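Local coordinates for protein heme oxygenase (mycobilin-producing) (Mycobacterium tuberculosis, PDB 4NL5) that probably catalyses the oxidative breakdown of heme to mycobilin with release of the iron, working as a homodimer with a suitable electron donor, at residues 6-11 with 88-93; 10-15 with 81-86; 39-44 with 51-56. All coordinates share one frame; numbering follows the deposited sequence.

Interaction 1 of 3, residues 6-11 with 88-93; sequences INAIEV and SLLEFE. With HEM (protoporphyrin IX containing Fe), chain C; CYN (cyanide ion), chain D.
Ile-6 and Leu-90 face each other as an antiparallel hydrogen-bonded pair, and Ile-6 gives up more surface here than any other residue of the two segments. Ile-6 N reaches Leu-90 O at 2.8 Å, and the return bond from Leu-90 N to Ile-6 O is 2.7 Å and practically straight (179°). Beyond this pair of bonds both side chains leave the sheet on the same face, with Ile-6 CB 4.1 Å from Leu-90 CB. With CG1 anti to the carbonyl carbon (chi1 -56°) and the chain then extended, Ile-6 carries CD1 to the Phe-92 ring, 3.9 Å from CE2. Ser-88, second in buried surface, pairs with Ala-8 through two further backbone bonds, Ala-8 N to Ser-88 O and Ser-88 N to Ala-8 O. Its OG also donates to a water that donates hydrogen bonds to Ala-8 O and Glu-10 OE2, bridging the Ser-88 hydroxyl to strand 3-10.

The opposite face, with Asn-7, Leu-89 and Ile-9, lines the heme pocket on the side where cyanide is bound to the iron. The non-hydrogen-bonded pair Asn-7 and Leu-89 lies between the two hydrogen-bonded pairs. Asn-7 has CG anti to its backbone N, which takes the amide to the heme; ND2 donates to the cyanide N at 2.8 Å, nearly straight at 171°. Leu-89 CD1 lies 3.5 Å from the heme vinyl carbon CBB, and Ile-9 CD1 approaches the cyanide N to 3.2 Å from the same face as Asn-7.

The two segment axes approach to 4.7 Å at their closest. Strand 3-10 has strand 51-57 as its other neighbour, where Phe-52 packs on Ile-6 and Ala-8; helix 60-67 meets Leu-89 through Phe-63, helix 16-25 meets Ile-9 through Phe-23, and residues 91-93 pair with a strand of the second subunit.

Interaction 2 of 3, residues 10-15 with 81-86; sequences EVPAGA and NPVATG. With HEM (protoporphyrin IX containing Fe), chain C.
Glu-10 O accepts from the other segment: Thr-85 N donates to it at 2.8 Å, tilted from the carbonyl plane. Ala-84 CA lies 3.3 Å from Glu-10 O and adds a CA-H...O contact. Glu-10 N in turn donates to Gly-86 O, one residue beyond Thr-85, at 2.8 Å; the bond is straight at the hydrogen (170°), but the donor stands above the carbonyl plane instead of on a lone pair. Gly-86 N, buried here, has no partner in the model.

The apolar half of the contact centres on Val-83. Its CG1, anti to the backbone N (chi1 169°), is directed at the other loop, where it meets Ala-15 CB at 3.6 Å and Val-11 CG1 at 3.8 Å. Pro-12 flanks this patch: its CD lies against the Val-83 carbonyl, 3.4 Å from Val-83 O, while its CG and Thr-85 CG2 meet tip to tip at 3.8 Å. The other methyl of Val-83, CG2, is on the side of the heme propionate.

Further out, a type II turn from Pro-12 to Ala-15, closed by Ala-15 N bonding to Pro-12 O, brings the Ala-15 methyl back against Val-83. Gly-14, at the third position of that turn, has a positive phi, which favours glycine. Leu-19 of helix 16-25 packs on Val-11, and Glu-18 and Arg-22 of that helix touch Val-83. Arg-22 NH1 also bonds Asn-81 O and the heme, linking the 81-86 loop to the cofactor from a second direction.

The loop binds one propionate through its backbone: Val-83 N donates to heme O2D at 2.8 Å and 178°. Residues 83-86 coincide with a heme-binding stretch inferred by similarity, and the arrangement is that of the propionate end of the heme pocket in this ferredoxin-like monooxygenase fold.

Interaction 3 of 3, residues 39-44 with 51-56; sequences FQLLRP and YFVVTH. With HEM (protoporphyrin IX containing Fe), chain C; CYN (cyanide ion), chain D.
Tyr-51 lays its ring beneath Pro-44, whose CD stands 3.8 Å from the ring centroid and only 12° off the normal, a CH-pi contact. The Arg-43 side chain runs beside the same ring, with CG 3.8 Å from Tyr-51 OH; that hydroxyl and Arg-43 NE share Glu-20 as partner, and the guanidinium also bridges to Glu-93 of the second subunit.

At the other end Gln-40 bends at chi2 (80°), turning its amide toward His-56, where OE1 accepts the NE2-H hydrogen bond at 2.7 Å; NE2 of Gln-40 bonds Asp-97 of the second subunit. The acceptor uses a lone pair and lies in the imidazole plane, though amide and ring planes are 58° apart.

Between these ends, Leu-42 CD1 meets Val-54 CG2 at 3.6 Å on one face, and Leu-41 CD1 meets Val-53 CG2 at 3.7 Å on the other. Val-53 CG2 also comes within 3.5 Å of the cyanide N.

Phe-39, at the start of its segment, has CG between its backbone N and carbonyl carbon; CE2 reaches the heme vinyl carbon CBC at 3.4 Å, while the heme methyl CMC sits over one ring face toward its rim.

The antiparallel strands form a beta hairpin of the dimeric alpha-beta barrel fold, one face lining the heme pocket.

Overall arrangement
Interactions 1 and 3 are buried, whereas interaction 2 lies at the surface, about 15 Å from either between centres. Interactions 1 and 3 are ladders of one antiparallel sheet, in which strands 3-10 and 51-57 are neighbours: Asn-7 O and Val-53 N are 2.9 Å apart, a probable hydrogen bond. Both combine regular backbone pairing with apolar packing, set one face against the iron-bound cyanide, and reach the second subunit. Interaction 2 shares Glu-10 and Val-11 with interaction 1, but there the pairing gives way to a few backbone bonds and a small apolar patch, and a backbone N-H grips a carboxylate. Its Val-11 CG2 touches Tyr-51 CE2 of interaction 3 at 4.0 Å.

Interaction 1 of 3, residues 6-11 with 88-93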
loop_
_atom_site.group_PDB
_atom_site.type_symbol
_atom_site.label_atom_id
_atom_site.label_comp_id
_atom_site.label_asym_id
_atom_site.label_seq_id
_atom_site.Cartn_x
_atom_site.Cartn_y
_atom_site.Cartn_z
ATOM N N ILE A 6 -3.979 -5.670 -2.421
ATOM C CA ILE A 6 -4.030 -5.452 -0.983
ATOM C C ILE A 6 -5.196 -6.217 -0.394
ATOM O O ILE A 6 -6.337 -5.931 -0.741
ATOM C CB ILE A 6 -4.213 -3.960 -0.641
ATOM C CG1 ILE A 6 -3.104 -3.116 -1.279
ATOM C CG2 ILE A 6 -4.240 -3.766 0.877
ATOM C CD1 ILE A 6 -3.218 -1.632 -0.952
ATOM N N ASN A 7 -4.922 -7.153 0.513
ATOM C CA ASN A 7 -5.991 -7.767 1.278
ATOM C C ASN A 7 -6.201 -6.939 2.528
ATOM O O ASN A 7 -5.318 -6.861 3.392
ATOM C CB ASN A 7 -5.678 -9.219 1.627
ATOM C CG ASN A 7 -6.932 -10.051 1.823
ATOM O OD1 ASN A 7 -7.920 -9.860 1.119
ATOM N ND2 ASN A 7 -6.889 -10.991 2.764
ATOM N N ALA A 8 -7.361 -6.297 2.604
ATOM C CA ALA A 8 -7.693 -5.469 3.762
ATOM C C ALA A 8 -8.488 -6.293 4.757
ATOM O O ALA A 8 -9.642 -6.626 4.501
ATOM C CB ALA A 8 -8.473 -4.246 3.336
ATOM N N ILE A 9 -7.861 -6.606 5.889
ATOM C CA ILE A 9 -8.406 -7.561 6.859
ATOM C C ILE A 9 -9.053 -6.854 8.033
ATOM O O ILE A 9 -8.457 -5.965 8.628
ATOM C CB ILE A 9 -7.306 -8.477 7.390
ATOM C CG1 ILE A 9 -6.739 -9.343 6.277
ATOM C CG2 ILE A 9 -7.834 -9.367 8.514
ATOM C CD1 ILE A 9 -5.583 -10.183 6.749
ATOM N N GLU A 10 -10.272 -7.252 8.366
ATOM C CA GLU A 10 -10.935 -6.765 9.556
ATOM C C GLU A 10 -10.647 -7.723 10.709
ATOM O O GLU A 10 -10.824 -8.930 10.578
ATOM C CB GLU A 10 -12.442 -6.626 9.310
ATOM C CG GLU A 10 -12.777 -5.776 8.086
ATOM C CD GLU A 10 -14.171 -6.023 7.538
ATOM O OE1 GLU A 10 -15.103 -6.260 8.342
ATOM O OE2 GLU A 10 -14.329 -5.990 6.298
ATOM N N VAL A 11 -10.169 -7.199 11.828
ATOM C CA VAL A 11 -9.967 -8.047 13.000
ATOM C C VAL A 11 -10.623 -7.429 14.220
ATOM O O VAL A 11 -10.747 -6.210 14.306
ATOM C CB VAL A 11 -8.463 -8.299 13.298
ATOM C CG1 VAL A 11 -7.793 -9.001 12.125
ATOM C CG2 VAL A 11 -7.751 -7.011 13.627
ATOM N N SER A 88 -11.372 -7.676 2.305
ATOM C CA SER A 88 -11.695 -7.127 0.983
ATOM C C SER A 88 -10.419 -7.034 0.167
ATOM O O SER A 88 -9.417 -6.537 0.662
ATOM C CB SER A 88 -12.337 -5.740 1.090
ATOM O OG SER A 88 -13.496 -5.745 1.905
ATOM N N LEU A 89 -10.440 -7.515 -1.078
ATOM C CA LEU A 89 -9.260 -7.388 -1.933
ATOM C C LEU A 89 -9.283 -6.096 -2.752
ATOM O O LEU A 89 -10.205 -5.868 -3.529
ATOM C CB LEU A 89 -9.138 -8.583 -2.879
ATOM C CG LEU A 89 -7.823 -8.605 -3.667
ATOM C CD1 LEU A 89 -6.649 -8.808 -2.717
ATOM C CD2 LEU A 89 -7.842 -9.691 -4.760
ATOM N N LEU A 90 -8.269 -5.257 -2.560
ATOM C CA LEU A 90 -8.139 -4.002 -3.292
ATOM C C LEU A 90 -7.056 -4.184 -4.338
ATOM O O LEU A 90 -5.920 -4.506 -3.999
ATOM C CB LEU A 90 -7.784 -2.853 -2.350
ATOM C CG LEU A 90 -8.490 -2.844 -0.994
ATOM C CD1 LEU A 90 -8.054 -1.619 -0.157
ATOM C CD2 LEU A 90 -9.998 -2.855 -1.176
ATOM N N GLU A 91 -7.403 -4.004 -5.610
ATOM C CA GLU A 91 -6.481 -4.338 -6.695
ATOM C C GLU A 91 -6.070 -3.088 -7.468
ATOM O O GLU A 91 -6.926 -2.301 -7.859
ATOM C CB GLU A 91 -7.119 -5.345 -7.647
ATOM C CG GLU A 91 -7.675 -6.580 -6.954
ATOM C CD GLU A 91 -8.223 -7.595 -7.938
ATOM O OE1 GLU A 91 -7.494 -7.978 -8.883
ATOM O OE2 GLU A 91 -9.397 -7.979 -7.786
ATOM N N PHE A 92 -4.765 -2.947 -7.690
ATOM C CA PHE A 92 -4.162 -1.760 -8.307
ATOM C C PHE A 92 -3.144 -2.136 -9.374
ATOM O O PHE A 92 -2.571 -3.217 -9.340
ATOM C CB PHE A 92 -3.444 -0.893 -7.260
ATOM C CG PHE A 92 -4.340 -0.365 -6.181
ATOM C CD1 PHE A 92 -4.933 0.882 -6.304
ATOM C CD2 PHE A 92 -4.568 -1.110 -5.019
ATOM C CE1 PHE A 92 -5.755 1.385 -5.292
ATOM C CE2 PHE A 92 -5.397 -0.616 -4.019
ATOM C CZ PHE A 92 -5.986 0.636 -4.158
ATOM N N GLU A 93 -2.906 -1.215 -10.296
ATOM C CA GLU A 93 -1.748 -1.268 -11.180
ATOM C C GLU A 93 -0.741 -0.209 -10.730
ATOM O O GLU A 93 -1.124 0.890 -10.346
ATOM C CB GLU A 93 -2.162 -1.043 -12.638
ATOM C CG GLU A 93 -2.842 -2.257 -13.248
ATOM C CD GLU A 93 -3.644 -1.942 -14.495
ATOM O OE1 GLU A 93 -3.734 -0.758 -14.883
ATOM O OE2 GLU A 93 -4.182 -2.894 -15.091
HETATM C CHA HEM C . -6.002 -14.426 6.286
HETATM C CHB HEM C . -6.685 -14.123 1.507
HETATM C CHC HEM C . -2.030 -12.850 1.091
HETATM C CHD HEM C . -1.285 -15.104 5.312
HETATM C C1A HEM C . -6.616 -14.348 5.059
HETATM C C2A HEM C . -8.046 -14.350 4.825
HETATM C C3A HEM C . -8.239 -14.263 3.508
HETATM C C4A HEM C . -6.943 -14.222 2.858
HETATM C CMA HEM C . -9.615 -14.211 2.807
HETATM C CAA HEM C . -9.149 -14.411 5.913
HETATM C CBA HEM C . -9.605 -15.853 6.140
HETATM C CGA HEM C . -8.492 -16.717 6.687
HETATM O O1A HEM C . -8.041 -17.656 5.969
HETATM O O2A HEM C . -8.050 -16.478 7.844
HETATM C C1B HEM C . -5.515 -13.586 1.008
HETATM C C2B HEM C . -5.355 -12.849 -0.238
HETATM C C3B HEM C . -4.051 -12.499 -0.347
HETATM C C4B HEM C . -3.368 -12.995 0.826
HETATM C CMB HEM C . -6.530 -12.577 -1.202
HETATM C CAB HEM C . -3.279 -11.696 -1.424
HETATM C CBB HEM C . -3.847 -10.797 -2.227
HETATM C C1C HEM C . -1.415 -13.437 2.171
HETATM C C2C HEM C . 0.016 -13.571 2.355
HETATM C C3C HEM C . 0.216 -14.190 3.537
HETATM C C4C HEM C . -1.082 -14.469 4.111
HETATM C CMC HEM C . 1.062 -13.035 1.340
HETATM C CAC HEM C . 1.520 -14.603 4.269
HETATM C CBC HEM C . 2.751 -14.483 3.768
HETATM C C1D HEM C . -2.454 -15.036 6.018
HETATM C C2D HEM C . -2.584 -15.264 7.435
HETATM C C3D HEM C . -4.061 -15.037 7.736
HETATM C C4D HEM C . -4.670 -14.701 6.477
HETATM C CMD HEM C . -1.454 -15.640 8.418
HETATM C CAD HEM C . -4.784 -15.147 9.097
HETATM C CBD HEM C . -5.071 -16.609 9.382
HETATM C CGD HEM C . -5.639 -16.763 10.774
HETATM O O1D HEM C . -5.703 -17.919 11.266
HETATM O O2D HEM C . -6.022 -15.739 11.397
HETATM N NA HEM C . -5.965 -14.267 3.837
HETATM N NB HEM C . -4.281 -13.650 1.624
HETATM N NC HEM C . -2.069 -14.008 3.257
HETATM N ND HEM C . -3.693 -14.700 5.499
HETATM FE FE HEM C . -4.009 -14.174 3.570
HETATM C C CYN D . -3.579 -12.176 4.023
HETATM N N CYN D . -4.444 -11.444 4.086
HETATM O O HOH W 1 -12.433 -5.241 4.511
#

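Interaction 2 of 3, residues 10-15 with 81-86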
loop_
_atom_site.group_PDB
_atom_site.type_symbol
_atom_site.label_atom_id
_atom_site.label_comp_id
_atom_site.label_asym_id
_atom_site.label_seq_id
_atom_site.Cartn_x
_atom_site.Cartn_y
_atom_site.Cartn_z
ATOM N N GLU A 10 -10.272 -7.252 8.366
ATOM C CA GLU A 10 -10.935 -6.765 9.556
ATOM C C GLU A 10 -10.647 -7.723 10.709
ATOM O O GLU A 10 -10.824 -8.930 10.578
ATOM C CB GLU A 10 -12.442 -6.626 9.310
ATOM C CG GLU A 10 -12.777 -5.776 8.086
ATOM C CD GLU A 10 -14.171 -6.023 7.538
ATOM O OE1 GLU A 10 -15.103 -6.260 8.342
ATOM O OE2 GLU A 10 -14.329 -5.990 6.298
ATOM N N VAL A 11 -10.169 -7.199 11.828
ATOM C CA VAL A 11 -9.967 -8.047 13.000
ATOM C C VAL A 11 -10.623 -7.429 14.220
ATOM O O VAL A 11 -10.747 -6.210 14.306
ATOM C CB VAL A 11 -8.463 -8.299 13.298
ATOM C CG1 VAL A 11 -7.793 -9.001 12.125
ATOM C CG2 VAL A 11 -7.751 -7.011 13.627
ATOM N N PRO A 12 -11.077 -8.276 15.156
ATOM C CA PRO A 12 -11.637 -7.801 16.424
ATOM C C PRO A 12 -10.652 -6.938 17.206
ATOM O O PRO A 12 -9.446 -7.018 16.994
ATOM C CB PRO A 12 -11.934 -9.098 17.181
ATOM C CG PRO A 12 -12.184 -10.102 16.101
ATOM C CD PRO A 12 -11.223 -9.737 15.005
ATOM N N ALA A 13 -11.170 -6.101 18.093
ATOM C CA ALA A 13 -10.312 -5.359 19.006
ATOM C C ALA A 13 -9.418 -6.321 19.782
ATOM O O ALA A 13 -9.883 -7.370 20.259
ATOM C CB ALA A 13 -11.151 -4.519 19.968
ATOM N N GLY A 14 -8.132 -5.988 19.871
ATOM C CA GLY A 14 -7.194 -6.784 20.651
ATOM C C GLY A 14 -6.641 -7.983 19.910
ATOM O O GLY A 14 -5.763 -8.696 20.400
ATOM N N ALA A 15 -7.156 -8.209 18.710
ATOM C CA ALA A 15 -6.757 -9.366 17.934
ATOM C C ALA A 15 -5.498 -9.093 17.131
ATOM O O ALA A 15 -4.944 -10.005 16.525
ATOM C CB ALA A 15 -7.887 -9.788 17.014
ATOM N N ASN A 81 -9.256 -21.662 14.342
ATOM C CA ASN A 81 -10.003 -20.442 14.604
ATOM C C ASN A 81 -9.281 -19.228 14.018
ATOM O O ASN A 81 -8.518 -18.563 14.719
ATOM C CB ASN A 81 -10.219 -20.262 16.104
ATOM N N PRO A 82 -9.512 -18.945 12.726
ATOM C CA PRO A 82 -8.911 -17.768 12.093
ATOM C C PRO A 82 -9.355 -16.491 12.788
ATOM O O PRO A 82 -10.478 -16.429 13.291
ATOM C CB PRO A 82 -9.422 -17.831 10.647
ATOM C CG PRO A 82 -10.548 -18.817 10.656
ATOM C CD PRO A 82 -10.248 -19.779 11.763
ATOM N N VAL A 83 -8.472 -15.496 12.813
ATOM C CA VAL A 83 -8.697 -14.259 13.550
ATOM C C VAL A 83 -9.644 -13.293 12.845
ATOM O O VAL A 83 -10.509 -12.682 13.472
ATOM C CB VAL A 83 -7.351 -13.514 13.792
ATOM C CG1 VAL A 83 -7.593 -12.114 14.308
ATOM C CG2 VAL A 83 -6.451 -14.296 14.733
ATOM N N ALA A 84 -9.464 -13.158 11.536
ATOM C CA ALA A 84 -10.179 -12.154 10.749
ATOM C C ALA A 84 -11.686 -12.346 10.735
ATOM O O ALA A 84 -12.186 -13.475 10.698
ATOM C CB ALA A 84 -9.649 -12.145 9.325
ATOM N N THR A 85 -12.416 -11.240 10.748
ATOM C CA THR A 85 -13.866 -11.325 10.648
ATOM C C THR A 85 -14.346 -10.943 9.247
ATOM O O THR A 85 -15.518 -11.105 8.912
ATOM C CB THR A 85 -14.539 -10.444 11.698
ATOM O OG1 THR A 85 -13.963 -9.139 11.653
ATOM C CG2 THR A 85 -14.311 -11.025 13.078
ATOM N N GLY A 86 -13.430 -10.450 8.422
ATOM C CA GLY A 86 -13.775 -10.086 7.061
ATOM C C GLY A 86 -12.539 -9.656 6.306
ATOM O O GLY A 86 -11.522 -9.337 6.909
HETATM C CHA HEM C . -6.002 -14.426 6.286
HETATM C CHB HEM C . -6.685 -14.123 1.507
HETATM C CHC HEM C . -2.030 -12.850 1.091
HETATM C CHD HEM C . -1.285 -15.104 5.312
HETATM C C1A HEM C . -6.616 -14.348 5.059
HETATM C C2A HEM C . -8.046 -14.350 4.825
HETATM C C3A HEM C . -8.239 -14.263 3.508
HETATM C C4A HEM C . -6.943 -14.222 2.858
HETATM C CMA HEM C . -9.615 -14.211 2.807
HETATM C CAA HEM C . -9.149 -14.411 5.913
HETATM C CBA HEM C . -9.605 -15.853 6.140
HETATM C CGA HEM C . -8.492 -16.717 6.687
HETATM O O1A HEM C . -8.041 -17.656 5.969
HETATM O O2A HEM C . -8.050 -16.478 7.844
HETATM C C1B HEM C . -5.515 -13.586 1.008
HETATM C C2B HEM C . -5.355 -12.849 -0.238
HETATM C C3B HEM C . -4.051 -12.499 -0.347
HETATM C C4B HEM C . -3.368 -12.995 0.826
HETATM C CMB HEM C . -6.530 -12.577 -1.202
HETATM C CAB HEM C . -3.279 -11.696 -1.424
HETATM C CBB HEM C . -3.847 -10.797 -2.227
HETATM C C1C HEM C . -1.415 -13.437 2.171
HETATM C C2C HEM C . 0.016 -13.571 2.355
HETATM C C3C HEM C . 0.216 -14.190 3.537
HETATM C C4C HEM C . -1.082 -14.469 4.111
HETATM C CMC HEM C . 1.062 -13.035 1.340
HETATM C CAC HEM C . 1.520 -14.603 4.269
HETATM C CBC HEM C . 2.751 -14.483 3.768
HETATM C C1D HEM C . -2.454 -15.036 6.018
HETATM C C2D HEM C . -2.584 -15.264 7.435
HETATM C C3D HEM C . -4.061 -15.037 7.736
HETATM C C4D HEM C . -4.670 -14.701 6.477
HETATM C CMD HEM C . -1.454 -15.640 8.418
HETATM C CAD HEM C . -4.784 -15.147 9.097
HETATM C CBD HEM C . -5.071 -16.609 9.382
HETATM C CGD HEM C . -5.639 -16.763 10.774
HETATM O O1D HEM C . -5.703 -17.919 11.266
HETATM O O2D HEM C . -6.022 -15.739 11.397
HETATM N NA HEM C . -5.965 -14.267 3.837
HETATM N NB HEM C . -4.281 -13.650 1.624
HETATM N NC HEM C . -2.069 -14.008 3.257
HETATM N ND HEM C . -3.693 -14.700 5.499
HETATM FE FE HEM C . -4.009 -14.174 3.570
HETATM O O HOH W 2 -15.578 -7.784 10.183
#

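Interaction 3 of 3, residues 39-44 with 51-56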
loop_
_atom_site.group_PDB
_atom_site.type_symbol
_atom_site.label_atom_id
_atom_site.label_comp_id
_atom_site.label_asym_id
_atom_site.label_seq_id
_atom_site.Cartn_x
_atom_site.Cartn_y
_atom_site.Cartn_z
ATOM N N PHE A 39 5.742 -8.809 0.096
ATOM C CA PHE A 39 4.591 -8.229 0.751
ATOM C C PHE A 39 4.971 -7.527 2.035
ATOM O O PHE A 39 6.034 -7.757 2.599
ATOM C CB PHE A 39 3.526 -9.299 1.032
ATOM C CG PHE A 39 3.706 -10.042 2.347
ATOM C CD1 PHE A 39 2.924 -9.729 3.449
ATOM C CD2 PHE A 39 4.613 -11.085 2.456
ATOM C CE1 PHE A 39 3.072 -10.416 4.641
ATOM C CE2 PHE A 39 4.769 -11.772 3.642
ATOM C CZ PHE A 39 3.993 -11.437 4.739
ATOM N N GLN A 40 4.095 -6.629 2.449
ATOM C CA GLN A 40 4.195 -5.985 3.751
ATOM C C GLN A 40 2.897 -6.192 4.482
ATOM O O GLN A 40 1.822 -6.166 3.873
ATOM C CB GLN A 40 4.484 -4.484 3.622
ATOM C CG GLN A 40 5.807 -4.150 2.927
ATOM C CD GLN A 40 5.712 -4.244 1.421
ATOM O OE1 GLN A 40 4.716 -3.829 0.822
ATOM N NE2 GLN A 40 6.752 -4.789 0.796
ATOM N N LEU A 41 3.005 -6.403 5.787
ATOM C CA LEU A 41 1.855 -6.394 6.666
ATOM C C LEU A 41 1.808 -5.045 7.370
ATOM O O LEU A 41 2.728 -4.698 8.106
ATOM C CB LEU A 41 1.932 -7.526 7.692
ATOM C CG LEU A 41 0.792 -7.501 8.716
ATOM C CD1 LEU A 41 -0.548 -7.752 8.031
ATOM C CD2 LEU A 41 1.020 -8.524 9.826
ATOM N N LEU A 42 0.732 -4.303 7.149
ATOM C CA LEU A 42 0.604 -2.949 7.687
ATOM C C LEU A 42 -0.422 -2.867 8.809
ATOM O O LEU A 42 -1.598 -3.146 8.590
ATOM C CB LEU A 42 0.197 -1.976 6.585
ATOM C CG LEU A 42 1.144 -1.903 5.386
ATOM C CD1 LEU A 42 0.763 -0.755 4.427
ATOM C CD2 LEU A 42 2.579 -1.778 5.871
ATOM N N ARG A 43 0.036 -2.442 9.984
ATOM C CA ARG A 43 -0.823 -2.223 11.147
ATOM C C ARG A 43 -1.440 -0.837 11.109
ATOM O O ARG A 43 -0.714 0.151 11.034
ATOM C CB ARG A 43 -0.021 -2.360 12.439
ATOM C CG ARG A 43 -0.825 -2.065 13.698
ATOM C CD ARG A 43 0.108 -1.840 14.873
ATOM N NE ARG A 43 0.950 -2.995 15.156
ATOM C CZ ARG A 43 2.277 -2.946 15.221
ATOM N NH1 ARG A 43 2.906 -1.799 14.996
ATOM N NH2 ARG A 43 2.979 -4.042 15.482
ATOM N N PRO A 44 -2.772 -0.751 11.178
ATOM C CA PRO A 44 -3.437 0.555 11.109
ATOM C C PRO A 44 -3.188 1.411 12.349
ATOM O O PRO A 44 -3.165 0.890 13.466
ATOM C CB PRO A 44 -4.918 0.187 10.991
ATOM C CG PRO A 44 -5.020 -1.153 11.650
ATOM C CD PRO A 44 -3.739 -1.861 11.281
ATOM N N TYR A 51 -6.152 -4.081 8.884
ATOM C CA TYR A 51 -4.780 -4.375 8.493
ATOM C C TYR A 51 -4.695 -4.400 6.971
ATOM O O TYR A 51 -5.589 -4.914 6.312
ATOM C CB TYR A 51 -4.316 -5.712 9.081
ATOM C CG TYR A 51 -3.790 -5.631 10.496
ATOM C CD1 TYR A 51 -2.424 -5.729 10.753
ATOM C CD2 TYR A 51 -4.649 -5.476 11.580
ATOM C CE1 TYR A 51 -1.931 -5.665 12.042
ATOM C CE2 TYR A 51 -4.160 -5.404 12.883
ATOM C CZ TYR A 51 -2.806 -5.506 13.101
ATOM O OH TYR A 51 -2.317 -5.448 14.370
ATOM N N PHE A 52 -3.642 -3.817 6.405
ATOM C CA PHE A 52 -3.432 -3.926 4.965
ATOM C C PHE A 52 -2.308 -4.917 4.689
ATOM O O PHE A 52 -1.169 -4.725 5.140
ATOM C CB PHE A 52 -3.066 -2.573 4.321
ATOM C CG PHE A 52 -4.241 -1.674 4.006
ATOM C CD1 PHE A 52 -5.502 -1.904 4.540
ATOM C CD2 PHE A 52 -4.065 -0.576 3.153
ATOM C CE1 PHE A 52 -6.568 -1.046 4.241
ATOM C CE2 PHE A 52 -5.117 0.271 2.845
ATOM C CZ PHE A 52 -6.379 0.035 3.394
ATOM N N VAL A 53 -2.625 -5.968 3.940
ATOM C CA VAL A 53 -1.619 -6.909 3.502
ATOM C C VAL A 53 -1.269 -6.554 2.065
ATOM O O VAL A 53 -2.013 -6.868 1.148
ATOM C CB VAL A 53 -2.124 -8.354 3.618
ATOM C CG1 VAL A 53 -1.059 -9.331 3.156
ATOM C CG2 VAL A 53 -2.530 -8.638 5.079
ATOM N N VAL A 54 -0.152 -5.856 1.886
ATOM C CA VAL A 54 0.184 -5.272 0.590
ATOM C C VAL A 54 1.073 -6.221 -0.188
ATOM O O VAL A 54 2.244 -6.363 0.135
ATOM C CB VAL A 54 0.905 -3.902 0.740
ATOM C CG1 VAL A 54 1.145 -3.265 -0.646
ATOM C CG2 VAL A 54 0.094 -2.956 1.614
ATOM N N THR A 55 0.525 -6.875 -1.214
ATOM C CA THR A 55 1.304 -7.863 -1.950
ATOM C C THR A 55 1.621 -7.352 -3.350
ATOM O O THR A 55 0.813 -6.668 -3.977
ATOM C CB THR A 55 0.573 -9.229 -2.042
ATOM O OG1 THR A 55 -0.525 -9.128 -2.942
ATOM C CG2 THR A 55 0.042 -9.641 -0.670
ATOM N N HIS A 56 2.817 -7.686 -3.816
ATOM C CA HIS A 56 3.354 -7.160 -5.065
ATOM C C HIS A 56 3.587 -8.308 -6.031
ATOM O O HIS A 56 4.155 -9.326 -5.640
ATOM C CB HIS A 56 4.660 -6.420 -4.807
ATOM C CG HIS A 56 4.553 -5.386 -3.727
ATOM N ND1 HIS A 56 4.376 -4.048 -3.991
ATOM C CD2 HIS A 56 4.579 -5.507 -2.376
ATOM C CE1 HIS A 56 4.308 -3.379 -2.847
ATOM N NE2 HIS A 56 4.429 -4.244 -1.854
HETATM C CHA HEM C . -6.002 -14.426 6.286
HETATM C CHB HEM C . -6.685 -14.123 1.507
HETATM C CHC HEM C . -2.030 -12.850 1.091
HETATM C CHD HEM C . -1.285 -15.104 5.312
HETATM C C1A HEM C . -6.616 -14.348 5.059
HETATM C C2A HEM C . -8.046 -14.350 4.825
HETATM C C3A HEM C . -8.239 -14.263 3.508
HETATM C C4A HEM C . -6.943 -14.222 2.858
HETATM C CMA HEM C . -9.615 -14.211 2.807
HETATM C CAA HEM C . -9.149 -14.411 5.913
HETATM C CBA HEM C . -9.605 -15.853 6.140
HETATM C CGA HEM C . -8.492 -16.717 6.687
HETATM O O1A HEM C . -8.041 -17.656 5.969
HETATM O O2A HEM C . -8.050 -16.478 7.844
HETATM C C1B HEM C . -5.515 -13.586 1.008
HETATM C C2B HEM C . -5.355 -12.849 -0.238
HETATM C C3B HEM C . -4.051 -12.499 -0.347
HETATM C C4B HEM C . -3.368 -12.995 0.826
HETATM C CMB HEM C . -6.530 -12.577 -1.202
HETATM C CAB HEM C . -3.279 -11.696 -1.424
HETATM C CBB HEM C . -3.847 -10.797 -2.227
HETATM C C1C HEM C . -1.415 -13.437 2.171
HETATM C C2C HEM C . 0.016 -13.571 2.355
HETATM C C3C HEM C . 0.216 -14.190 3.537
HETATM C C4C HEM C . -1.082 -14.469 4.111
HETATM C CMC HEM C . 1.062 -13.035 1.340
HETATM C CAC HEM C . 1.520 -14.603 4.269
HETATM C CBC HEM C . 2.751 -14.483 3.768
HETATM C C1D HEM C . -2.454 -15.036 6.018
HETATM C C2D HEM C . -2.584 -15.264 7.435
HETATM C C3D HEM C . -4.061 -15.037 7.736
HETATM C C4D HEM C . -4.670 -14.701 6.477
HETATM C CMD HEM C . -1.454 -15.640 8.418
HETATM C CAD HEM C . -4.784 -15.147 9.097
HETATM C CBD HEM C . -5.071 -16.609 9.382
HETATM C CGD HEM C . -5.639 -16.763 10.774
HETATM O O1D HEM C . -5.703 -17.919 11.266
HETATM O O2D HEM C . -6.022 -15.739 11.397
HETATM N NA HEM C . -5.965 -14.267 3.837
HETATM N NB HEM C . -4.281 -13.650 1.624
HETATM N NC HEM C . -2.069 -14.008 3.257
HETATM N ND HEM C . -3.693 -14.700 5.499
HETATM FE FE HEM C . -4.009 -14.174 3.570
HETATM C C CYN D . -3.579 -12.176 4.023
HETATM N N CYN D . -4.444 -11.444 4.086
#